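Local coordinates for protein cysteine desulfurase (Fervidobacterium islandicum, PDB 6A6E) that probably catalyses the pyridoxal-phosphate-dependent removal of sulfur from cysteine, leaving alanine, at residues S319-E324 against N405-I410; D12-N17 against F308-K313. One frame throughout, in Å; residues are numbered along the deposited sequence.

Contact 1. Residues S319-E324 against N405-I410; sequences SNYLLE and NTKEDI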
ATOM      1  N   SER A 319      -6.441 -24.894  18.052  1.00 27.91           N
ATOM      2  CA  SER A 319      -7.779 -24.840  17.481  1.00 28.94           C
ATOM      3  C   SER A 319      -8.687 -25.929  18.005  1.00 29.07           C
ATOM      4  O   SER A 319      -9.876 -25.663  18.285  1.00 27.39           O
ATOM      5  CB  SER A 319      -7.778 -24.964  15.951  1.00 28.63           C
ATOM      6  OG  SER A 319      -6.989 -23.970  15.347  1.00 33.48           O
ATOM      7  N   ASN A 320      -8.174 -27.161  18.046  1.00 27.51           N
ATOM      8  CA  ASN A 320      -8.932 -28.290  18.575  1.00 28.63           C
ATOM      9  C   ASN A 320      -9.290 -28.064  20.024  1.00 25.44           C
ATOM     10  O   ASN A 320     -10.415 -28.231  20.382  1.00 25.58           O
ATOM     11  CB  ASN A 320      -8.176 -29.584  18.425  1.00 30.32           C
ATOM     12  CG  ASN A 320      -7.949 -29.935  16.971  1.00 34.14           C
ATOM     13  OD1 ASN A 320      -8.656 -29.474  16.093  1.00 44.73           O
ATOM     14  ND2 ASN A 320      -6.960 -30.736  16.711  1.00 34.89           N
ATOM     15  N   TYR A 321      -8.337 -27.670  20.845  1.00 26.47           N
ATOM     16  CA  TYR A 321      -8.607 -27.299  22.241  1.00 29.03           C
ATOM     17  C   TYR A 321      -9.629 -26.132  22.415  1.00 31.13           C
ATOM     18  O   TYR A 321     -10.517 -26.179  23.254  1.00 27.57           O
ATOM     19  CB  TYR A 321      -7.312 -26.955  22.910  1.00 28.14           C
ATOM     20  CG  TYR A 321      -7.412 -26.803  24.419  1.00 31.34           C
ATOM     21  CD1 TYR A 321      -7.458 -27.938  25.292  1.00 31.64           C
ATOM     22  CD2 TYR A 321      -7.372 -25.550  24.990  1.00 29.40           C
ATOM     23  CE1 TYR A 321      -7.525 -27.759  26.663  1.00 32.30           C
ATOM     24  CE2 TYR A 321      -7.460 -25.350  26.349  1.00 30.76           C
ATOM     25  CZ  TYR A 321      -7.516 -26.453  27.193  1.00 32.95           C
ATOM     26  OH  TYR A 321      -7.539 -26.165  28.541  1.00 31.08           O
ATOM     27  N   LEU A 322      -9.504 -25.081  21.621  1.00 31.01           N
ATOM     28  CA  LEU A 322     -10.468 -23.969  21.697  1.00 29.26           C
ATOM     29  C   LEU A 322     -11.852 -24.499  21.357  1.00 27.82           C
ATOM     30  O   LEU A 322     -12.818 -24.258  22.098  1.00 26.02           O
ATOM     31  CB  LEU A 322     -10.089 -22.828  20.726  1.00 28.14           C
ATOM     32  CG  LEU A 322     -11.116 -21.716  20.525  1.00 27.69           C
ATOM     33  CD1 LEU A 322     -11.369 -20.985  21.859  1.00 30.16           C
ATOM     34  CD2 LEU A 322     -10.602 -20.739  19.453  1.00 26.34           C
ATOM     35  N   LEU A 323     -11.981 -25.210  20.241  1.00 24.72           N
ATOM     36  CA  LEU A 323     -13.295 -25.674  19.857  1.00 28.51           C
ATOM     37  C   LEU A 323     -13.890 -26.681  20.894  1.00 32.83           C
ATOM     38  O   LEU A 323     -15.057 -26.582  21.228  1.00 29.82           O
ATOM     39  CB  LEU A 323     -13.228 -26.275  18.486  1.00 31.45           C
ATOM     40  CG  LEU A 323     -14.572 -26.628  17.850  1.00 34.32           C
ATOM     41  CD1 LEU A 323     -15.291 -25.384  17.364  1.00 35.49           C
ATOM     42  CD2 LEU A 323     -14.305 -27.533  16.674  1.00 33.52           C
ATOM     43  N   GLU A 324     -13.066 -27.590  21.441  1.00 33.65           N
ATOM     44  CA  GLU A 324     -13.487 -28.526  22.515  1.00 35.56           C
ATOM     45  C   GLU A 324     -14.025 -27.807  23.748  1.00 32.91           C
ATOM     46  O   GLU A 324     -15.087 -28.134  24.237  1.00 32.24           O
ATOM     47  CB  GLU A 324     -12.301 -29.398  22.920  1.00 38.28           C
ATOM     48  CG  GLU A 324     -12.562 -30.406  24.022  1.00 49.19           C
ATOM     49  CD  GLU A 324     -11.261 -30.969  24.576  1.00 56.02           C
ATOM     50  OE1 GLU A 324     -10.784 -30.457  25.615  1.00 66.14           O
ATOM     51  OE2 GLU A 324     -10.689 -31.876  23.944  1.00 60.41           O
ATOM     52  N   ASN A 405      -0.066 -17.960  20.918  1.00 19.93           N
ATOM     53  CA  ASN A 405      -1.112 -18.284  21.894  1.00 23.24           C
ATOM     54  C   ASN A 405      -0.837 -19.639  22.594  1.00 24.30           C
ATOM     55  O   ASN A 405      -0.078 -20.469  22.103  1.00 25.01           O
ATOM     56  CB  ASN A 405      -2.516 -18.303  21.271  1.00 20.53           C
ATOM     57  CG  ASN A 405      -3.027 -16.914  20.918  1.00 21.77           C
ATOM     58  OD1 ASN A 405      -3.409 -16.682  19.751  1.00 24.03           O
ATOM     59  ND2 ASN A 405      -3.032 -15.972  21.897  1.00 21.81           N
ATOM     60  N   THR A 406      -1.449 -19.820  23.756  1.00 27.79           N
ATOM     61  CA  THR A 406      -1.274 -21.022  24.596  1.00 29.71           C
ATOM     62  C   THR A 406      -2.610 -21.599  25.013  1.00 29.26           C
ATOM     63  O   THR A 406      -3.673 -20.977  24.849  1.00 24.40           O
ATOM     64  CB  THR A 406      -0.489 -20.700  25.890  1.00 31.36           C
ATOM     65  OG1 THR A 406      -1.282 -19.858  26.739  1.00 34.34           O
ATOM     66  CG2 THR A 406       0.861 -20.049  25.562  1.00 29.46           C
ATOM     67  N   LYS A 407      -2.579 -22.809  25.540  1.00 28.87           N
ATOM     68  CA  LYS A 407      -3.785 -23.363  26.112  1.00 30.29           C
ATOM     69  C   LYS A 407      -4.221 -22.601  27.311  1.00 26.20           C
ATOM     70  O   LYS A 407      -5.404 -22.436  27.537  1.00 24.57           O
ATOM     71  CB  LYS A 407      -3.585 -24.818  26.466  1.00 36.07           C
ATOM     72  CG  LYS A 407      -3.668 -25.669  25.225  1.00 38.31           C
ATOM     73  CD  LYS A 407      -3.362 -27.111  25.556  1.00 42.27           C
ATOM     74  CE  LYS A 407      -3.780 -28.026  24.427  1.00 43.39           C
ATOM     75  NZ  LYS A 407      -2.705 -29.030  24.288  1.00 48.55           N
ATOM     76  N   GLU A 408      -3.273 -22.071  28.066  1.00 30.11           N
ATOM     77  CA  GLU A 408      -3.647 -21.188  29.162  1.00 30.71           C
ATOM     78  C   GLU A 408      -4.443 -19.936  28.734  1.00 33.15           C
ATOM     79  O   GLU A 408      -5.417 -19.539  29.413  1.00 29.05           O
ATOM     80  CB  GLU A 408      -2.430 -20.805  29.982  1.00 37.36           C
ATOM     81  CG  GLU A 408      -2.856 -19.911  31.131  1.00 45.43           C
ATOM     82  CD  GLU A 408      -1.712 -19.460  32.005  1.00 55.29           C
ATOM     83  OE1 GLU A 408      -1.297 -20.263  32.875  1.00 64.44           O
ATOM     84  OE2 GLU A 408      -1.271 -18.295  31.856  1.00 59.97           O
ATOM     85  N   ASP A 409      -4.038 -19.309  27.607  1.00 30.38           N
ATOM     86  CA  ASP A 409      -4.808 -18.196  27.020  1.00 26.41           C
ATOM     87  C   ASP A 409      -6.248 -18.598  26.826  1.00 22.54           C
ATOM     88  O   ASP A 409      -7.184 -17.870  27.168  1.00 23.82           O
ATOM     89  CB  ASP A 409      -4.247 -17.776  25.650  1.00 24.76           C
ATOM     90  CG  ASP A 409      -2.910 -17.097  25.725  1.00 25.49           C
ATOM     91  OD1 ASP A 409      -2.582 -16.473  26.764  1.00 26.86           O
ATOM     92  OD2 ASP A 409      -2.182 -17.084  24.666  1.00 31.38           O
ATOM     93  N   ILE A 410      -6.436 -19.746  26.241  1.00 22.66           N
ATOM     94  CA  ILE A 410      -7.763 -20.250  26.010  1.00 25.05           C
ATOM     95  C   ILE A 410      -8.544 -20.461  27.356  1.00 29.22           C
ATOM     96  O   ILE A 410      -9.749 -20.079  27.462  1.00 25.04           O
ATOM     97  CB  ILE A 410      -7.676 -21.505  25.164  1.00 24.67           C
ATOM     98  CG1 ILE A 410      -7.198 -21.117  23.758  1.00 27.95           C
ATOM     99  CG2 ILE A 410      -9.013 -22.210  25.054  1.00 27.04           C
ATOM    100  CD1 ILE A 410      -6.884 -22.270  22.841  1.00 27.46           C
TER

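Contact 2. Residues D12-N17 against F308-K313; sequences DEEFSN and FEKVEK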
ATOM      1  N   ASP A  12       9.358 -26.619  25.969  1.00 45.60           N
ATOM      2  CA  ASP A  12       9.038 -25.447  26.783  1.00 50.08           C
ATOM      3  C   ASP A  12      10.017 -24.325  26.526  1.00 51.21           C
ATOM      4  O   ASP A  12       9.660 -23.149  26.646  1.00 47.23           O
ATOM      5  CB  ASP A  12       8.983 -25.793  28.258  1.00 54.16           C
ATOM      6  CG  ASP A  12       7.807 -26.668  28.581  1.00 61.19           C
ATOM      7  OD1 ASP A  12       6.660 -26.267  28.262  1.00 58.17           O
ATOM      8  OD2 ASP A  12       8.021 -27.775  29.122  1.00 66.16           O
ATOM      9  N   GLU A  13      11.245 -24.679  26.156  1.00 47.42           N
ATOM     10  CA  GLU A  13      12.226 -23.676  25.799  1.00 47.27           C
ATOM     11  C   GLU A  13      11.993 -23.001  24.417  1.00 42.00           C
ATOM     12  O   GLU A  13      12.202 -21.811  24.292  1.00 38.22           O
ATOM     13  CB  GLU A  13      13.614 -24.305  25.771  1.00 53.33           C
ATOM     14  CG  GLU A  13      14.738 -23.310  25.445  1.00 55.43           C
ATOM     15  CD  GLU A  13      15.918 -23.922  24.690  1.00 65.52           C
ATOM     16  OE1 GLU A  13      15.957 -25.167  24.488  1.00 66.11           O
ATOM     17  OE2 GLU A  13      16.824 -23.145  24.300  1.00 68.91           O
ATOM     18  N   GLU A  14      11.700 -23.776  23.374  1.00 41.68           N
ATOM     19  CA  GLU A  14      11.454 -23.193  22.062  1.00 46.07           C
ATOM     20  C   GLU A  14      10.253 -22.265  22.191  1.00 40.27           C
ATOM     21  O   GLU A  14      10.250 -21.180  21.672  1.00 36.35           O
ATOM     22  CB  GLU A  14      11.049 -24.240  21.041  1.00 49.32           C
ATOM     23  CG  GLU A  14      12.110 -25.168  20.506  1.00 54.12           C
ATOM     24  CD  GLU A  14      11.467 -26.355  19.789  1.00 57.99           C
ATOM     25  OE1 GLU A  14      10.768 -27.173  20.446  1.00 55.26           O
ATOM     26  OE2 GLU A  14      11.623 -26.466  18.558  1.00 64.13           O
ATOM     27  N   PHE A  15       9.211 -22.745  22.854  1.00 38.17           N
ATOM     28  CA  PHE A  15       7.976 -22.038  22.931  1.00 38.21           C
ATOM     29  C   PHE A  15       8.166 -20.780  23.750  1.00 40.14           C
ATOM     30  O   PHE A  15       7.690 -19.674  23.401  1.00 30.19           O
ATOM     31  CB  PHE A  15       6.886 -22.920  23.509  1.00 44.11           C
ATOM     32  CG  PHE A  15       5.502 -22.389  23.268  1.00 51.08           C
ATOM     33  CD1 PHE A  15       5.122 -21.937  22.017  1.00 52.65           C
ATOM     34  CD2 PHE A  15       4.570 -22.351  24.284  1.00 64.17           C
ATOM     35  CE1 PHE A  15       3.846 -21.446  21.793  1.00 54.34           C
ATOM     36  CE2 PHE A  15       3.289 -21.871  24.062  1.00 61.81           C
ATOM     37  CZ  PHE A  15       2.934 -21.420  22.814  1.00 56.54           C
ATOM     38  N   SER A  16       8.912 -20.918  24.817  1.00 34.02           N
ATOM     39  CA  SER A  16       9.195 -19.778  25.633  1.00 39.00           C
ATOM     40  C   SER A  16       9.961 -18.681  24.856  1.00 36.87           C
ATOM     41  O   SER A  16       9.732 -17.478  25.053  1.00 33.17           O
ATOM     42  CB  SER A  16      10.009 -20.206  26.861  1.00 40.25           C
ATOM     43  OG  SER A  16      10.263 -19.056  27.600  1.00 42.63           O
ATOM     44  N   ASN A  17      10.897 -19.117  24.030  1.00 36.01           N
ATOM     45  CA  ASN A  17      11.648 -18.242  23.130  1.00 36.32           C
ATOM     46  C   ASN A  17      10.747 -17.523  22.107  1.00 33.26           C
ATOM     47  O   ASN A  17      10.908 -16.315  21.854  1.00 33.12           O
ATOM     48  CB  ASN A  17      12.669 -19.063  22.341  1.00 40.14           C
ATOM     49  CG  ASN A  17      13.928 -19.324  23.124  1.00 45.90           C
ATOM     50  OD1 ASN A  17      14.212 -18.649  24.102  1.00 47.03           O
ATOM     51  ND2 ASN A  17      14.685 -20.315  22.691  1.00 42.03           N
ATOM     52  N   PHE A 308       7.684 -24.226   9.693  1.00 27.91           N
ATOM     53  CA  PHE A 308       6.331 -23.809   9.433  1.00 29.82           C
ATOM     54  C   PHE A 308       5.347 -24.964   9.627  1.00 31.12           C
ATOM     55  O   PHE A 308       4.179 -24.728   9.949  1.00 27.77           O
ATOM     56  CB  PHE A 308       6.209 -23.214   8.045  1.00 35.34           C
ATOM     57  CG  PHE A 308       4.893 -22.461   7.816  1.00 29.53           C
ATOM     58  CD1 PHE A 308       4.555 -21.373   8.611  1.00 28.26           C
ATOM     59  CD2 PHE A 308       3.979 -22.928   6.903  1.00 26.89           C
ATOM     60  CE1 PHE A 308       3.314 -20.719   8.449  1.00 28.05           C
ATOM     61  CE2 PHE A 308       2.745 -22.296   6.733  1.00 30.28           C
ATOM     62  CZ  PHE A 308       2.416 -21.182   7.499  1.00 26.95           C
ATOM     63  N   GLU A 309       5.810 -26.205   9.456  1.00 28.31           N
ATOM     64  CA  GLU A 309       5.020 -27.394   9.838  1.00 32.45           C
ATOM     65  C   GLU A 309       4.723 -27.428  11.346  1.00 27.44           C
ATOM     66  O   GLU A 309       3.640 -27.750  11.741  1.00 28.10           O
ATOM     67  CB  GLU A 309       5.648 -28.753   9.360  1.00 40.95           C
ATOM     68  CG  GLU A 309       4.726 -29.980   9.540  1.00 54.10           C
ATOM     69  CD  GLU A 309       3.362 -29.877   8.804  1.00 69.65           C
ATOM     70  OE1 GLU A 309       3.322 -29.275   7.689  1.00 78.69           O
ATOM     71  OE2 GLU A 309       2.324 -30.387   9.328  1.00 68.93           O
ATOM     72  N   LYS A 310       5.671 -27.063  12.175  1.00 26.65           N
ATOM     73  CA  LYS A 310       5.373 -26.903  13.549  1.00 28.93           C
ATOM     74  C   LYS A 310       4.355 -25.773  13.798  1.00 31.66           C
ATOM     75  O   LYS A 310       3.489 -25.905  14.660  1.00 28.61           O
ATOM     76  CB  LYS A 310       6.639 -26.665  14.328  1.00 34.44           C
ATOM     77  CG  LYS A 310       7.576 -27.880  14.360  1.00 35.99           C
ATOM     78  CD  LYS A 310       8.884 -27.490  15.022  1.00 41.24           C
ATOM     79  CE  LYS A 310       9.724 -28.664  15.459  1.00 45.37           C
ATOM     80  NZ  LYS A 310      10.678 -28.202  16.520  1.00 49.50           N
ATOM     81  N   VAL A 311       4.437 -24.664  13.038  1.00 27.97           N
ATOM     82  CA  VAL A 311       3.507 -23.555  13.235  1.00 22.90           C
ATOM     83  C   VAL A 311       2.107 -24.080  12.988  1.00 21.86           C
ATOM     84  O   VAL A 311       1.216 -23.862  13.787  1.00 21.00           O
ATOM     85  CB  VAL A 311       3.855 -22.333  12.310  1.00 23.29           C
ATOM     86  CG1 VAL A 311       2.741 -21.289  12.328  1.00 24.21           C
ATOM     87  CG2 VAL A 311       5.181 -21.708  12.750  1.00 21.02           C
ATOM     88  N   GLU A 312       1.945 -24.812  11.892  1.00 21.47           N
ATOM     89  CA  GLU A 312       0.715 -25.337  11.494  1.00 22.35           C
ATOM     90  C   GLU A 312       0.134 -26.322  12.490  1.00 28.77           C
ATOM     91  O   GLU A 312      -1.059 -26.203  12.839  1.00 27.26           O
ATOM     92  CB  GLU A 312       0.842 -25.952  10.114  1.00 24.33           C
ATOM     93  CG  GLU A 312      -0.400 -26.654   9.640  1.00 26.05           C
ATOM     94  CD  GLU A 312      -0.285 -27.251   8.241  1.00 30.82           C
ATOM     95  OE1 GLU A 312       0.526 -26.825   7.349  1.00 27.89           O
ATOM     96  OE2 GLU A 312      -1.109 -28.146   7.991  1.00 36.21           O
ATOM     97  N   LYS A 313       0.963 -27.260  12.966  1.00 29.10           N
ATOM     98  CA  LYS A 313       0.547 -28.208  14.011  1.00 31.06           C
ATOM     99  C   LYS A 313       0.170 -27.532  15.310  1.00 27.68           C
ATOM    100  O   LYS A 313      -0.801 -27.931  15.912  1.00 25.06           O
ATOM    101  CB  LYS A 313       1.646 -29.265  14.307  1.00 35.37           C
ATOM    102  CG  LYS A 313       1.717 -30.411  13.308  1.00 43.88           C
ATOM    103  CD  LYS A 313       0.693 -31.496  13.689  1.00 56.62           C
ATOM    104  CE  LYS A 313       0.588 -32.662  12.698  1.00 64.15           C
ATOM    105  NZ  LYS A 313      -0.225 -32.323  11.486  1.00 67.70           N
TER

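Contact 1. Residues S319-E324 against N405-I410
The ring of Tyr321 carries Lys407 on one face and meets Ile410 at its rim. CG of Lys407 stands 4.0 Å from the ring centroid, 19° off the normal and shifted toward the CD2 side, a CH-pi contact. CD1 of Ile410 lies at the edge in the ring plane, while its CG2 approaches CD2 of Tyr321 obliquely at 3.7 Å. Two helices of the C-terminal domain of this fold-type I, class V aminotransferase-family enzyme, 308-327 and 407-423, are joined here. Tyr321 reaches across because its CG stands anti to the backbone N (chi1 -169°), and the lysine chain runs over the same face, so that CE of Lys407 lies 3.8 Å from CG of Tyr321. Beyond the ring, the phenol OH bonds to Asp411 and to Arg6, and Lys407 NZ reaches the Arg6 carbonyl, so that Arg6, near the N-terminus, is bonded to both side chains. With an alanine in place of Tyr321, the lysine methylenes would probably lose the surface they lie on, and Asp411 and Arg6 their phenol partner. Deeper in, CD1 of Ile410 meets CB of Leu322 at 3.9 Å, the two side chains crossing at about a right angle, with Leu322 also resting on Val346 of strand 345-350. The start of the second helix is fixed by a capping box: Asp409 N donates to Thr406 OG1 at 2.9 Å, and Thr406 N returns a bond to Asp409 OD2. That oxygen also accepts from Asn405 ND2 at 3.1 Å, the two donors arriving from opposite faces of the carboxylate plane.

Contact 2. Residues D12-N17 against F308-K313
Glu14 and Lys310 reach for each other from two separate helices, their side chains crossing at about a right angle, and meet only through their charged ends. OE2 of Glu14 lies 2.8 Å from NZ of Lys310, a salt bridge, whereas OE1 of Glu14 stays 4.1 Å from the same nitrogen, so the carboxylate is engaged through one oxygen rather than both. The lysine points its CG anti to its own carbonyl carbon (chi1 -67°) and then runs extended, which carries the ammonium group to the carboxylate of Glu14. Glu14 starts from its backbone in the same way and is likewise extended beyond CG. Its second oxygen is used at home: OE1 accepts from Ser11 N, just before helix 12-20, and this probably helps to hold the carboxylate group in the orientation that offers OE2 to the lysine. The contact lies at the surface, where solvent would be expected to soften the attraction between the charges. Between segments 12-17 and 308-313 it illustrates a bridge made by one ion pair, with just 60 Å² buried. One residue on from Glu14, the ring of Phe15 meets that of His314, while Lys310 also rests on Val9. Helix 12-20 is tied to helix 308-327 by the ion pair and by Phe15 on His314, near the start of the longer helix, where Phe308 and Val311 pack on Leu303 and Ile306 of helix 290-306.

Overall arrangement
Helix 308-327 serves both contacts: its first turns supply the lysine of contact 2, and the turns further along carry the apolar seam of contact 1. Their centres are 15 Å apart, yet they touch through Phe15, whose CZ lies 3.2 Å from Asn405 O and whose CE2 lies 3.4 Å from CG2 of Thr406. The N-terminal region is therefore laid over both helices, through Arg6 at contact 1 and helix 12-20 at contact 2. The centres of the two contacts lie about 20 and 21 Å from that of the chain, on the same side, and none of their residues belongs to the pyridoxal-phosphate pocket, which includes Lys236 and His133.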